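Local coordinates for fimbriae-associated protein FAP1 (Streptococcus parasanguinis, PDB 2X12) that probably mediates bacterial adhesion and biofilm formation as the serine-rich subunit of cell-wall-anchored fimbriae, at residues L208-S222 against S251-V265. Numbering follows the deposited sequence.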
loop_
_atom_site.group_PDB
_atom_site.type_symbol
_atom_site.label_atom_id
_atom_site.label_comp_id
_atom_site.label_asym_id
_atom_site.label_seq_id
_atom_site.Cartn_x
_atom_site.Cartn_y
_atom_site.Cartn_z
ATOM N N LEU A 208 5.333 -7.311 -22.323
ATOM C CA LEU A 208 6.009 -6.717 -21.141
ATOM C C LEU A 208 7.228 -7.540 -20.630
ATOM O O LEU A 208 8.043 -7.035 -19.836
ATOM C CB LEU A 208 5.014 -6.601 -19.985
ATOM C CG LEU A 208 4.090 -5.394 -19.895
ATOM C CD1 LEU A 208 3.891 -4.788 -21.242
ATOM C CD2 LEU A 208 2.718 -5.730 -19.293
ATOM N N LYS A 209 7.353 -8.791 -21.084
ATOM C CA LYS A 209 8.370 -9.705 -20.562
ATOM C C LYS A 209 9.805 -9.140 -20.650
ATOM O O LYS A 209 10.667 -9.523 -19.842
ATOM C CB LYS A 209 8.297 -11.088 -21.262
ATOM C CG LYS A 209 7.040 -11.988 -20.882
ATOM C CD LYS A 209 7.066 -13.440 -21.508
ATOM C CE LYS A 209 7.554 -13.423 -23.014
ATOM N NZ LYS A 209 7.348 -14.667 -23.866
ATOM N N THR A 210 10.078 -8.260 -21.620
ATOM C CA THR A 210 11.449 -7.763 -21.808
ATOM C C THR A 210 11.744 -6.530 -20.978
ATOM O O THR A 210 12.842 -6.016 -21.002
ATOM C CB THR A 210 11.763 -7.436 -23.292
ATOM O OG1 THR A 210 10.908 -6.395 -23.768
ATOM C CG2 THR A 210 11.572 -8.653 -24.157
ATOM N N LEU A 211 10.763 -6.044 -20.236
ATOM C CA LEU A 211 10.925 -4.764 -19.585
ATOM C C LEU A 211 11.599 -4.878 -18.260
ATOM O O LEU A 211 11.599 -5.932 -17.654
ATOM C CB LEU A 211 9.576 -4.114 -19.375
ATOM C CG LEU A 211 8.892 -3.646 -20.635
ATOM C CD1 LEU A 211 7.542 -3.010 -20.228
ATOM C CD2 LEU A 211 9.802 -2.687 -21.391
ATOM N N LYS A 212 12.141 -3.761 -17.796
ATOM C CA LYS A 212 12.838 -3.721 -16.539
ATOM C C LYS A 212 12.020 -2.902 -15.595
ATOM O O LYS A 212 12.165 -1.691 -15.525
ATOM C CB LYS A 212 14.236 -3.183 -16.745
ATOM C CG LYS A 212 15.217 -4.339 -17.012
ATOM C CD LYS A 212 16.572 -3.950 -17.773
ATOM C CE LYS A 212 17.539 -5.230 -17.957
ATOM N NZ LYS A 212 18.012 -5.530 -19.390
ATOM N N THR A 213 11.159 -3.587 -14.868
ATOM C CA THR A 213 10.167 -2.931 -14.058
ATOM C C THR A 213 10.638 -2.544 -12.674
ATOM O O THR A 213 11.530 -3.175 -12.094
ATOM C CB THR A 213 8.919 -3.816 -13.905
ATOM O OG1 THR A 213 9.226 -4.955 -13.101
ATOM C CG2 THR A 213 8.478 -4.286 -15.283
ATOM N N TYR A 214 10.014 -1.487 -12.167
ATOM C CA TYR A 214 10.219 -1.033 -10.820
ATOM C C TYR A 214 8.941 -1.192 -10.009
ATOM O O TYR A 214 7.845 -0.949 -10.522
ATOM C CB TYR A 214 10.583 0.430 -10.811
ATOM C CG TYR A 214 12.008 0.699 -11.111
ATOM C CD1 TYR A 214 12.379 1.107 -12.351
ATOM C CD2 TYR A 214 12.986 0.571 -10.156
ATOM C CE1 TYR A 214 13.698 1.374 -12.667
ATOM C CE2 TYR A 214 14.333 0.841 -10.454
ATOM C CZ TYR A 214 14.663 1.250 -11.737
ATOM O OH TYR A 214 15.913 1.534 -12.183
ATOM N N THR A 215 9.069 -1.526 -8.734
ATOM C CA THR A 215 7.912 -1.549 -7.870
ATOM C C THR A 215 8.044 -0.469 -6.812
ATOM O O THR A 215 9.161 -0.075 -6.450
ATOM C CB THR A 215 7.774 -2.938 -7.286
ATOM O OG1 THR A 215 7.629 -3.874 -8.394
ATOM C CG2 THR A 215 6.606 -3.012 -6.316
ATOM N N GLY A 216 6.925 0.052 -6.342
ATOM C CA GLY A 216 6.983 1.076 -5.339
ATOM C C GLY A 216 5.813 0.981 -4.402
ATOM O O GLY A 216 4.759 0.456 -4.797
ATOM N N ILE A 217 5.980 1.531 -3.184
ATOM C CA ILE A 217 4.926 1.566 -2.168
ATOM C C ILE A 217 4.833 2.977 -1.680
ATOM O O ILE A 217 5.813 3.546 -1.264
ATOM C CB ILE A 217 5.290 0.635 -1.033
ATOM C CG1 ILE A 217 4.163 0.516 -0.005
ATOM C CG2 ILE A 217 6.578 1.074 -0.407
ATOM C CD1 ILE A 217 2.889 -0.043 -0.567
ATOM N N TYR A 218 3.672 3.582 -1.809
ATOM C CA TYR A 218 3.480 4.924 -1.269
ATOM C C TYR A 218 2.899 4.694 0.096
ATOM O O TYR A 218 1.969 3.927 0.219
ATOM C CB TYR A 218 2.486 5.691 -2.098
ATOM C CG TYR A 218 1.935 6.917 -1.427
ATOM C CD1 TYR A 218 2.535 8.149 -1.550
ATOM C CD2 TYR A 218 0.785 6.856 -0.686
ATOM C CE1 TYR A 218 1.992 9.295 -0.931
ATOM C CE2 TYR A 218 0.248 7.968 -0.084
ATOM C CZ TYR A 218 0.848 9.185 -0.196
ATOM O OH TYR A 218 0.260 10.263 0.450
ATOM N N ILE A 219 3.425 5.365 1.105
ATOM C CA ILE A 219 2.959 5.197 2.453
ATOM C C ILE A 219 2.840 6.534 3.142
ATOM O O ILE A 219 3.794 7.331 3.130
ATOM C CB ILE A 219 3.974 4.456 3.295
ATOM C CG1 ILE A 219 4.421 3.163 2.630
ATOM C CG2 ILE A 219 3.424 4.214 4.713
ATOM C CD1 ILE A 219 5.303 2.282 3.581
ATOM N N ASP A 220 1.715 6.764 3.808
ATOM C CA ASP A 220 1.466 8.052 4.469
ATOM C C ASP A 220 1.060 7.760 5.912
ATOM O O ASP A 220 0.058 7.073 6.164
ATOM C CB ASP A 220 0.361 8.787 3.707
ATOM C CG ASP A 220 -0.069 10.107 4.345
ATOM O OD1 ASP A 220 0.401 10.515 5.418
ATOM O OD2 ASP A 220 -0.930 10.770 3.751
ATOM N N THR A 221 1.839 8.266 6.860
ATOM C CA THR A 221 1.505 8.132 8.258
ATOM C C THR A 221 1.264 9.485 8.911
ATOM O O THR A 221 1.339 9.643 10.150
ATOM C CB THR A 221 2.612 7.415 8.985
ATOM O OG1 THR A 221 3.836 8.109 8.776
ATOM C CG2 THR A 221 2.747 6.011 8.468
ATOM N N SER A 222 0.937 10.463 8.086
ATOM C CA SER A 222 0.863 11.820 8.555
ATOM C C SER A 222 -0.448 12.153 9.303
ATOM O O SER A 222 -0.480 13.112 10.064
ATOM C CB SER A 222 1.024 12.776 7.407
ATOM O OG SER A 222 -0.251 13.077 6.887
ATOM N N SER A 251 -0.285 16.213 -0.644
ATOM C CA SER A 251 -0.104 14.911 -0.010
ATOM C C SER A 251 1.211 14.870 0.729
ATOM O O SER A 251 2.235 15.192 0.196
ATOM C CB SER A 251 -0.063 13.778 -1.020
ATOM O OG SER A 251 -1.260 13.716 -1.772
ATOM N N LYS A 252 1.180 14.460 1.979
ATOM C CA LYS A 252 2.407 14.296 2.765
ATOM C C LYS A 252 2.730 12.843 2.547
ATOM O O LYS A 252 2.001 12.164 1.823
ATOM C CB LYS A 252 2.138 14.679 4.231
ATOM C CG LYS A 252 1.929 16.215 4.358
ATOM C CD LYS A 252 1.083 16.647 5.540
ATOM C CE LYS A 252 0.529 18.058 5.267
ATOM N NZ LYS A 252 0.241 18.804 6.535
ATOM N N GLY A 253 3.797 12.285 3.054
ATOM C CA GLY A 253 3.916 10.848 2.678
ATOM C C GLY A 253 4.614 10.589 1.372
ATOM O O GLY A 253 4.669 11.458 0.526
ATOM N N ILE A 254 5.194 9.397 1.256
ATOM C CA ILE A 254 6.389 9.148 0.399
ATOM C C ILE A 254 6.369 7.837 -0.393
ATOM O O ILE A 254 5.892 6.792 0.077
ATOM C CB ILE A 254 7.650 9.075 1.274
ATOM C CG1 ILE A 254 7.693 10.262 2.251
ATOM C CG2 ILE A 254 8.888 9.012 0.427
ATOM C CD1 ILE A 254 9.075 10.552 2.871
ATOM N N GLU A 255 6.881 7.880 -1.618
ATOM C CA GLU A 255 6.938 6.644 -2.410
ATOM C C GLU A 255 8.319 6.063 -2.124
ATOM O O GLU A 255 9.322 6.729 -2.281
ATOM C CB GLU A 255 6.670 6.836 -3.937
ATOM C CG GLU A 255 6.251 5.493 -4.691
ATOM C CD GLU A 255 4.734 5.323 -4.839
ATOM O OE1 GLU A 255 4.135 6.424 -5.009
ATOM O OE2 GLU A 255 4.126 4.169 -4.794
ATOM N N TYR A 256 8.340 4.828 -1.657
ATOM C CA TYR A 256 9.565 4.087 -1.514
ATOM C C TYR A 256 9.655 3.185 -2.735
ATOM O O TYR A 256 8.765 2.370 -2.981
ATOM C CB TYR A 256 9.490 3.307 -0.220
ATOM C CG TYR A 256 9.299 4.229 0.947
ATOM C CD1 TYR A 256 10.385 4.759 1.621
ATOM C CD2 TYR A 256 8.056 4.654 1.310
ATOM C CE1 TYR A 256 10.243 5.644 2.637
ATOM C CE2 TYR A 256 7.897 5.563 2.357
ATOM C CZ TYR A 256 9.024 6.041 3.009
ATOM O OH TYR A 256 8.952 6.910 4.058
ATOM N N VAL A 257 10.670 3.398 -3.556
ATOM C CA VAL A 257 10.742 2.701 -4.833
ATOM C C VAL A 257 11.907 1.742 -4.798
ATOM O O VAL A 257 12.889 2.003 -4.119
ATOM C CB VAL A 257 10.938 3.662 -5.970
ATOM C CG1 VAL A 257 11.220 2.902 -7.217
ATOM C CG2 VAL A 257 9.710 4.481 -6.130
ATOM N N SER A 258 11.810 0.625 -5.505
ATOM C CA SER A 258 12.890 -0.351 -5.435
ATOM C C SER A 258 14.177 0.183 -6.078
ATOM O O SER A 258 14.151 0.988 -7.048
ATOM C CB SER A 258 12.500 -1.650 -6.116
ATOM O OG SER A 258 12.068 -1.405 -7.413
ATOM N N LYS A 259 15.298 -0.248 -5.513
ATOM C CA LYS A 259 16.585 0.141 -6.028
ATOM C C LYS A 259 16.865 -0.651 -7.280
ATOM O O LYS A 259 17.469 -0.137 -8.233
ATOM C CB LYS A 259 17.690 -0.093 -4.997
ATOM C CG LYS A 259 17.827 1.069 -4.003
ATOM C CD LYS A 259 19.234 1.257 -3.336
ATOM C CE LYS A 259 19.071 2.083 -1.993
ATOM N NZ LYS A 259 20.351 2.406 -1.281
ATOM N N GLY A 260 16.418 -1.903 -7.286
ATOM C CA GLY A 260 16.613 -2.765 -8.444
ATOM C C GLY A 260 15.329 -2.959 -9.235
ATOM O O GLY A 260 14.192 -2.732 -8.734
ATOM N N THR A 261 15.513 -3.409 -10.469
ATOM C CA THR A 261 14.397 -3.735 -11.347
ATOM C C THR A 261 14.131 -5.250 -11.380
ATOM O O THR A 261 14.838 -6.069 -10.791
ATOM C CB THR A 261 14.698 -3.239 -12.781
ATOM O OG1 THR A 261 15.937 -3.813 -13.265
ATOM C CG2 THR A 261 14.804 -1.734 -12.806
ATOM N N THR A 262 13.102 -5.619 -12.107
ATOM C CA THR A 262 12.712 -7.006 -12.226
ATOM C C THR A 262 12.443 -7.284 -13.674
ATOM O O THR A 262 11.658 -6.580 -14.287
ATOM C CB THR A 262 11.445 -7.217 -11.427
ATOM O OG1 THR A 262 11.781 -7.060 -10.053
ATOM C CG2 THR A 262 10.881 -8.573 -11.644
ATOM N N LYS A 263 13.069 -8.307 -14.236
ATOM C CA LYS A 263 12.805 -8.576 -15.639
ATOM C C LYS A 263 11.369 -8.967 -15.727
ATOM O O LYS A 263 10.963 -9.960 -15.168
ATOM C CB LYS A 263 13.714 -9.653 -16.287
ATOM C CG LYS A 263 14.056 -9.301 -17.786
ATOM C CD LYS A 263 14.851 -10.380 -18.545
ATOM C CE LYS A 263 13.942 -11.544 -19.080
ATOM N NZ LYS A 263 14.592 -12.473 -20.084
ATOM N N GLY A 264 10.586 -8.153 -16.400
ATOM C CA GLY A 264 9.191 -8.484 -16.623
ATOM C C GLY A 264 8.380 -8.082 -15.428
ATOM O O GLY A 264 8.823 -7.264 -14.631
ATOM N N VAL A 265 7.198 -8.674 -15.308
ATOM C CA VAL A 265 6.249 -8.352 -14.237
ATOM C C VAL A 265 6.125 -9.546 -13.297
ATOM O O VAL A 265 5.919 -10.652 -13.748
ATOM C CB VAL A 265 4.874 -8.019 -14.883
ATOM C CG1 VAL A 265 3.813 -7.769 -13.839
ATOM C CG2 VAL A 265 5.006 -6.810 -15.777
#
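I217 and Y256 pair through both backbone amides in an antiparallel ladder: I217 N reaches Y256 O, and Y256 N returns to I217 O, each over 2.9 Å. I219 and I254 repeat the exchange. Past I217 in the other direction, between G216 and T213, the register slips by two, and S258 bridges the break. Its amide gives to T215 O, while its hydroxyl OG, set between backbone N and carbonyl carbon (chi1 54°), accepts from T215 N at 3.3 Å and donates to G260 O at 2.8 Å. One small hydroxyl thus stands in for a missing strand carbonyl and ties down the bulging loop. The T261 methyl CG2 lies over one face of the Y214 ring, though its closeness is doubtful at this resolution. In the second ladder T213 and T262 bond both ways, and T213 OG1 lies 2.8 Å from G264 O and 3.2 Å from T262 O, its single proton facing two acceptors. G264, whose positive phi favours glycine, closes this end: G264 N donates to L211 O at 2.7 Å. At the other end G253 lies against D220, with backbone angles that call for glycine. The E255 carboxylate rests beside Y218 CB, OE1 accepting from the amide of E303. Strand 212-220 lies between strands 254-263 and 287-295, with I217 and I219 packing on strand 268-276 of the five-stranded sheet; beyond 254-263, strand 240-243 pairs with E255.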